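Acetyl-CoA acetyltransferase (Mycobacterium smegmatis, PDB 4EGV) is a monomeric thiolase-like protein of type 1 that probably has acyltransferase activity. Local coordinates at residues A[400-405]-A[421-426]; A[19-24]-A[291-296]. All blocks are in the same frame, centred on the assembly; numbering follows the deposited sequence.

Contact 1: A[400-405]-A[421-426]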
loop_
_atom_site.group_PDB
_atom_site.type_symbol
_atom_site.label_atom_id
_atom_site.label_comp_id
_atom_site.label_asym_id
_atom_site.label_seq_id
_atom_site.Cartn_x
_atom_site.Cartn_y
_atom_site.Cartn_z
ATOM N N GLY A 400 22.169 -3.401 -13.286
ATOM C CA GLY A 400 22.227 -2.044 -13.817
ATOM C C GLY A 400 20.893 -1.307 -13.911
ATOM O O GLY A 400 20.864 -0.084 -13.785
ATOM N N GLN A 401 19.790 -2.040 -14.134
ATOM C CA GLN A 401 18.434 -1.469 -14.173
ATOM C C GLN A 401 17.838 -1.119 -12.789
ATOM O O GLN A 401 18.369 -1.515 -11.768
ATOM C CB GLN A 401 17.541 -2.385 -14.975
ATOM C CG GLN A 401 17.756 -2.237 -16.467
ATOM C CD GLN A 401 17.125 -3.367 -17.246
ATOM O OE1 GLN A 401 17.817 -4.251 -17.717
ATOM N NE2 GLN A 401 15.811 -3.354 -17.367
ATOM N N PHE A 402 16.749 -0.358 -12.781
ATOM C CA PHE A 402 16.150 0.174 -11.558
ATOM C C PHE A 402 14.723 -0.256 -11.381
ATOM O O PHE A 402 13.999 -0.258 -12.325
ATOM C CB PHE A 402 16.190 1.701 -11.567
ATOM C CG PHE A 402 17.546 2.272 -11.342
ATOM C CD1 PHE A 402 17.913 2.761 -10.099
ATOM C CD2 PHE A 402 18.471 2.318 -12.380
ATOM C CE1 PHE A 402 19.189 3.301 -9.894
ATOM C CE2 PHE A 402 19.740 2.841 -12.189
ATOM C CZ PHE A 402 20.100 3.345 -10.952
ATOM N N ALA A 403 14.331 -0.594 -10.142
ATOM C CA ALA A 403 12.924 -1.023 -9.756
ATOM C C ALA A 403 12.299 -0.185 -8.628
ATOM O O ALA A 403 12.889 -0.012 -7.573
ATOM C CB ALA A 403 12.890 -2.493 -9.377
ATOM N N LEU A 404 11.097 0.315 -8.861
ATOM C CA LEU A 404 10.402 1.126 -7.875
ATOM C C LEU A 404 9.324 0.317 -7.121
ATOM O O LEU A 404 8.512 -0.394 -7.729
ATOM C CB LEU A 404 9.814 2.366 -8.553
ATOM C CG LEU A 404 9.222 3.468 -7.691
ATOM C CD1 LEU A 404 9.488 4.794 -8.294
ATOM C CD2 LEU A 404 7.725 3.288 -7.494
ATOM N N VAL A 405 9.326 0.423 -5.799
ATOM C CA VAL A 405 8.300 -0.187 -4.986
ATOM C C VAL A 405 7.524 0.923 -4.299
ATOM O O VAL A 405 8.112 1.778 -3.696
ATOM C CB VAL A 405 8.910 -1.195 -3.943
ATOM C CG1 VAL A 405 7.875 -1.777 -3.028
ATOM C CG2 VAL A 405 9.619 -2.316 -4.647
ATOM N N SER A 421 18.489 -1.252 -7.189
ATOM C CA SER A 421 19.410 -1.532 -8.309
ATOM C C SER A 421 20.708 -2.189 -7.843
ATOM O O SER A 421 21.140 -2.020 -6.714
ATOM C CB SER A 421 19.787 -0.255 -9.037
ATOM O OG SER A 421 20.602 -0.548 -10.129
ATOM N N THR A 422 21.346 -2.925 -8.735
ATOM C CA THR A 422 22.668 -3.491 -8.470
ATOM C C THR A 422 23.804 -2.473 -8.610
ATOM O O THR A 422 24.905 -2.685 -8.097
ATOM C CB THR A 422 22.980 -4.653 -9.408
ATOM O OG1 THR A 422 22.638 -4.290 -10.747
ATOM C CG2 THR A 422 22.229 -5.902 -8.988
ATOM N N GLU A 423 23.520 -1.380 -9.321
ATOM C CA GLU A 423 24.459 -0.281 -9.559
ATOM C C GLU A 423 24.808 0.439 -8.234
ATOM O O GLU A 423 23.946 1.045 -7.624
ATOM C CB GLU A 423 23.906 0.683 -10.631
ATOM C CG GLU A 423 24.952 1.596 -11.326
ATOM C CD GLU A 423 24.315 2.804 -12.072
ATOM O OE1 GLU A 423 23.747 2.604 -13.185
ATOM O OE2 GLU A 423 24.384 3.953 -11.550
ATOM N N PRO A 424 26.050 0.451 -7.802
ATOM C CA PRO A 424 26.384 0.880 -6.454
ATOM C C PRO A 424 26.414 2.367 -6.187
ATOM O O PRO A 424 26.766 3.137 -7.020
ATOM C CB PRO A 424 27.782 0.313 -6.287
ATOM C CG PRO A 424 27.891 -0.686 -7.259
ATOM C CD PRO A 424 27.191 -0.212 -8.404
ATOM N N ALA A 425 26.068 2.777 -4.995
ATOM C CA ALA A 425 26.256 4.161 -4.636
ATOM C C ALA A 425 26.223 4.336 -3.174
ATOM O O ALA A 425 25.836 3.458 -2.468
ATOM C CB ALA A 425 25.240 5.010 -5.243
ATOM N N ASP A 426 26.606 5.514 -2.737
ATOM C CA ASP A 426 26.548 5.888 -1.356
ATOM C C ASP A 426 25.138 6.195 -1.015
ATOM O O ASP A 426 24.429 6.705 -1.802
ATOM C CB ASP A 426 27.341 7.159 -1.157
ATOM C CG ASP A 426 28.782 6.918 -0.865
ATOM O OD1 ASP A 426 29.291 5.872 -1.220
ATOM O OD2 ASP A 426 29.411 7.798 -0.278
#
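Gly-400 N donates to Thr-422 OG1 over 2.7 Å, with an angle of 154° at the hydrogen, and Gln-401 O receives Ser-421 OG at 2.9 Å. These two hydroxyl bonds tie the chain entering strand 402-409 to the chain leaving strand 414-421. The serine hydroxyl approaches from above the carbonyl plane, 46° out of it, and therefore not along a lone pair. The same OG also accepts from Glu-423 N at 3.1 Å, which closes an ST turn; one hydroxyl thus bonds within its own segment and across to the other. Its chi1 of -177° sets OG opposite the backbone N and beside the carbonyl carbon, where it reaches both partners. Packing follows from the serine methylene: Ser-421 CB lies over one face of the Phe-402 ring in a CH-pi contact, 3.8 Å from the centroid and displaced toward the rim. At the ring edge, Glu-423 OE1 stands 4.1 Å from Phe-402 CE2, its carboxylate nearly perpendicular to the ring. Phe-402 also packs on Ile-419 and Ile-332. Glu-423 O accepts from Arg-297, which links the turn to strand 294-303. Where the regular pairing of the hairpin runs out, side-chain hydroxyls replace backbone bonds in holding its two ends together.

Contact 2: A[19-24]-A[291-296]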
loop_
_atom_site.group_PDB
_atom_site.type_symbol
_atom_site.label_atom_id
_atom_site.label_comp_id
_atom_site.label_asym_id
_atom_site.label_seq_id
_atom_site.Cartn_x
_atom_site.Cartn_y
_atom_site.Cartn_z
ATOM N N THR A 19 27.661 1.649 3.470
ATOM C CA THR A 19 26.538 1.612 2.558
ATOM C C THR A 19 25.752 0.298 2.735
ATOM O O THR A 19 26.333 -0.780 2.767
ATOM C CB THR A 19 27.008 1.814 1.117
ATOM O OG1 THR A 19 27.756 3.028 1.035
ATOM C CG2 THR A 19 25.830 1.887 0.148
ATOM N N PRO A 20 24.416 0.401 2.890
ATOM C CA PRO A 20 23.531 -0.735 3.073
ATOM C C PRO A 20 23.126 -1.420 1.774
ATOM O O PRO A 20 22.782 -0.778 0.774
ATOM C CB PRO A 20 22.323 -0.113 3.738
ATOM C CG PRO A 20 22.266 1.239 3.207
ATOM C CD PRO A 20 23.674 1.675 2.996
ATOM N N VAL A 21 23.200 -2.739 1.793
ATOM C CA VAL A 21 22.719 -3.547 0.700
ATOM C C VAL A 21 21.723 -4.606 1.190
ATOM O O VAL A 21 21.889 -5.193 2.275
ATOM C CB VAL A 21 23.897 -4.183 -0.107
ATOM C CG1 VAL A 21 24.488 -3.170 -1.032
ATOM C CG2 VAL A 21 24.963 -4.768 0.805
ATOM N N ILE A 22 20.681 -4.836 0.398
ATOM C CA ILE A 22 19.871 -6.042 0.587
ATOM C C ILE A 22 20.582 -7.281 0.022
ATOM O O ILE A 22 20.925 -7.295 -1.179
ATOM C CB ILE A 22 18.457 -5.899 0.037
ATOM C CG1 ILE A 22 17.739 -4.821 0.819
ATOM C CG2 ILE A 22 17.704 -7.226 0.129
ATOM C CD1 ILE A 22 16.323 -4.619 0.394
ATOM N N VAL A 23 20.845 -8.262 0.908
ATOM C CA VAL A 23 21.608 -9.461 0.531
ATOM C C VAL A 23 20.824 -10.756 0.395
ATOM O O VAL A 23 21.223 -11.621 -0.383
ATOM C CB VAL A 23 22.882 -9.693 1.335
ATOM C CG1 VAL A 23 23.761 -8.501 1.201
ATOM C CG2 VAL A 23 22.575 -10.020 2.773
ATOM N N GLY A 24 19.703 -10.866 1.114
ATOM C CA GLY A 24 18.898 -12.059 1.074
ATOM C C GLY A 24 17.438 -11.729 1.166
ATOM O O GLY A 24 17.039 -10.901 1.974
ATOM N N GLU A 291 27.330 -10.577 -6.638
ATOM C CA GLU A 291 26.151 -10.625 -7.519
ATOM C C GLU A 291 24.772 -10.652 -6.767
ATOM O O GLU A 291 23.719 -10.424 -7.374
ATOM C CB GLU A 291 26.276 -11.677 -8.655
ATOM C CG GLU A 291 26.100 -13.141 -8.276
ATOM C CD GLU A 291 27.417 -13.818 -7.934
ATOM O OE1 GLU A 291 28.378 -13.089 -7.587
ATOM O OE2 GLU A 291 27.497 -15.078 -7.999
ATOM N N LYS A 292 24.815 -10.858 -5.446
ATOM C CA LYS A 292 23.631 -10.814 -4.572
ATOM C C LYS A 292 23.263 -9.438 -4.008
ATOM O O LYS A 292 22.153 -9.252 -3.553
ATOM C CB LYS A 292 23.809 -11.766 -3.380
ATOM C CG LYS A 292 23.920 -13.230 -3.713
ATOM C CD LYS A 292 22.613 -13.865 -4.032
ATOM C CE LYS A 292 22.851 -15.285 -4.540
ATOM N NZ LYS A 292 21.612 -16.093 -4.554
ATOM N N TRP A 293 24.198 -8.502 -4.009
ATOM C CA TRP A 293 23.960 -7.187 -3.446
ATOM C C TRP A 293 23.046 -6.301 -4.303
ATOM O O TRP A 293 23.268 -6.103 -5.502
ATOM C CB TRP A 293 25.265 -6.441 -3.252
ATOM C CG TRP A 293 26.287 -7.130 -2.516
ATOM C CD1 TRP A 293 26.239 -8.384 -2.033
ATOM C CD2 TRP A 293 27.575 -6.611 -2.177
ATOM N NE1 TRP A 293 27.414 -8.697 -1.406
ATOM C CE2 TRP A 293 28.256 -7.625 -1.482
ATOM C CE3 TRP A 293 28.215 -5.379 -2.381
ATOM C CZ2 TRP A 293 29.550 -7.460 -1.000
ATOM C CZ3 TRP A 293 29.484 -5.211 -1.901
ATOM C CH2 TRP A 293 30.140 -6.245 -1.204
ATOM N N VAL A 294 22.040 -5.747 -3.642
ATOM C CA VAL A 294 21.145 -4.749 -4.201
ATOM C C VAL A 294 21.125 -3.495 -3.301
ATOM O O VAL A 294 20.999 -3.570 -2.091
ATOM C CB VAL A 294 19.750 -5.353 -4.386
ATOM C CG1 VAL A 294 18.843 -4.411 -5.024
ATOM C CG2 VAL A 294 19.856 -6.592 -5.219
ATOM N N TYR A 295 21.261 -2.334 -3.916
ATOM C CA TYR A 295 21.228 -1.039 -3.215
ATOM C C TYR A 295 19.838 -0.419 -3.167
ATOM O O TYR A 295 19.062 -0.509 -4.079
ATOM C CB TYR A 295 22.226 -0.059 -3.858
ATOM C CG TYR A 295 23.615 -0.604 -3.894
ATOM C CD1 TYR A 295 24.540 -0.180 -2.971
ATOM C CD2 TYR A 295 23.986 -1.582 -4.816
ATOM C CE1 TYR A 295 25.820 -0.677 -2.953
ATOM C CE2 TYR A 295 25.242 -2.100 -4.801
ATOM C CZ TYR A 295 26.180 -1.634 -3.859
ATOM O OH TYR A 295 27.476 -2.127 -3.812
ATOM N N LEU A 296 19.523 0.190 -2.053
ATOM C CA LEU A 296 18.337 0.985 -1.969
ATOM C C LEU A 296 18.721 2.407 -2.421
ATOM O O LEU A 296 19.158 3.235 -1.650
ATOM C CB LEU A 296 17.765 0.915 -0.553
ATOM C CG LEU A 296 16.538 1.765 -0.239
ATOM C CD1 LEU A 296 15.422 1.588 -1.230
ATOM C CD2 LEU A 296 16.079 1.457 1.165
#
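Ile-22 and Val-294 form an antiparallel hydrogen-bonded pair, with both backbone bonds present: Ile-22 N to Val-294 O at 2.8 Å, and Val-294 N to Ile-22 O at 3.1 Å. The short axes of strands 20-24 and 294-296 approach to 4.7 Å at 136°, well away from strict antiparallel alignment. Val-21 CA adds a CA-H...O contact to Val-294 O at 3.3 Å.

Val-21 supplies the main side-chain contact. Its CG1 sits over one face of the Tyr-295 ring, 3.5 Å from the centroid and 16° off the normal, while Thr-19 CG2 meets that ring in its plane, at the edge, 4.0 Å from CD1. Val-21 CG1 also touches Trp-293 CB at 4.0 Å, and CG2 stands farther off over a face of the indole, toward its rim; chi1 of -79° turns CG1 to the tyrosine ring and CG2 to the indole. Val-23 CG1 touches Trp-293 CD1 at 4.1 Å.

On the Val-21 and Tyr-295 side, helix 280-286 packs against Val-21 and Trp-293, whose NE1 bonds to Val-288 O. The opposite face, bearing Ile-22 and Val-294, rests on helix 383-397 through Val-392. Strand 271-279 flanks 20-29 on its other edge, where Val-23 and Gly-24 form a classic beta bulge facing Leu-276.

How the contacts relate
Contacts 1 and 2 lie about 9 Å apart, centre to centre, on the same side of the chain's centre and in one mixed sheet. Part of its strand order is 271-279, 20-29, 294-303, 414-421, 402-409 and 337-342, so contact 2 joins the second and third of these and contact 1 the end of the hairpin formed by the fourth and fifth. Along the chain, contact 2 closes before contact 1 opens. They meet directly: Tyr-295 N probably bonds to Ser-421 O at 2.8 Å, and Pro-424 packs on the Tyr-295 hydroxyl. Contact 2 thus brings the N-terminal strand beside one from far along the chain, and contact 1 closes the local hairpin that extends the thiolase-fold sheet beyond it.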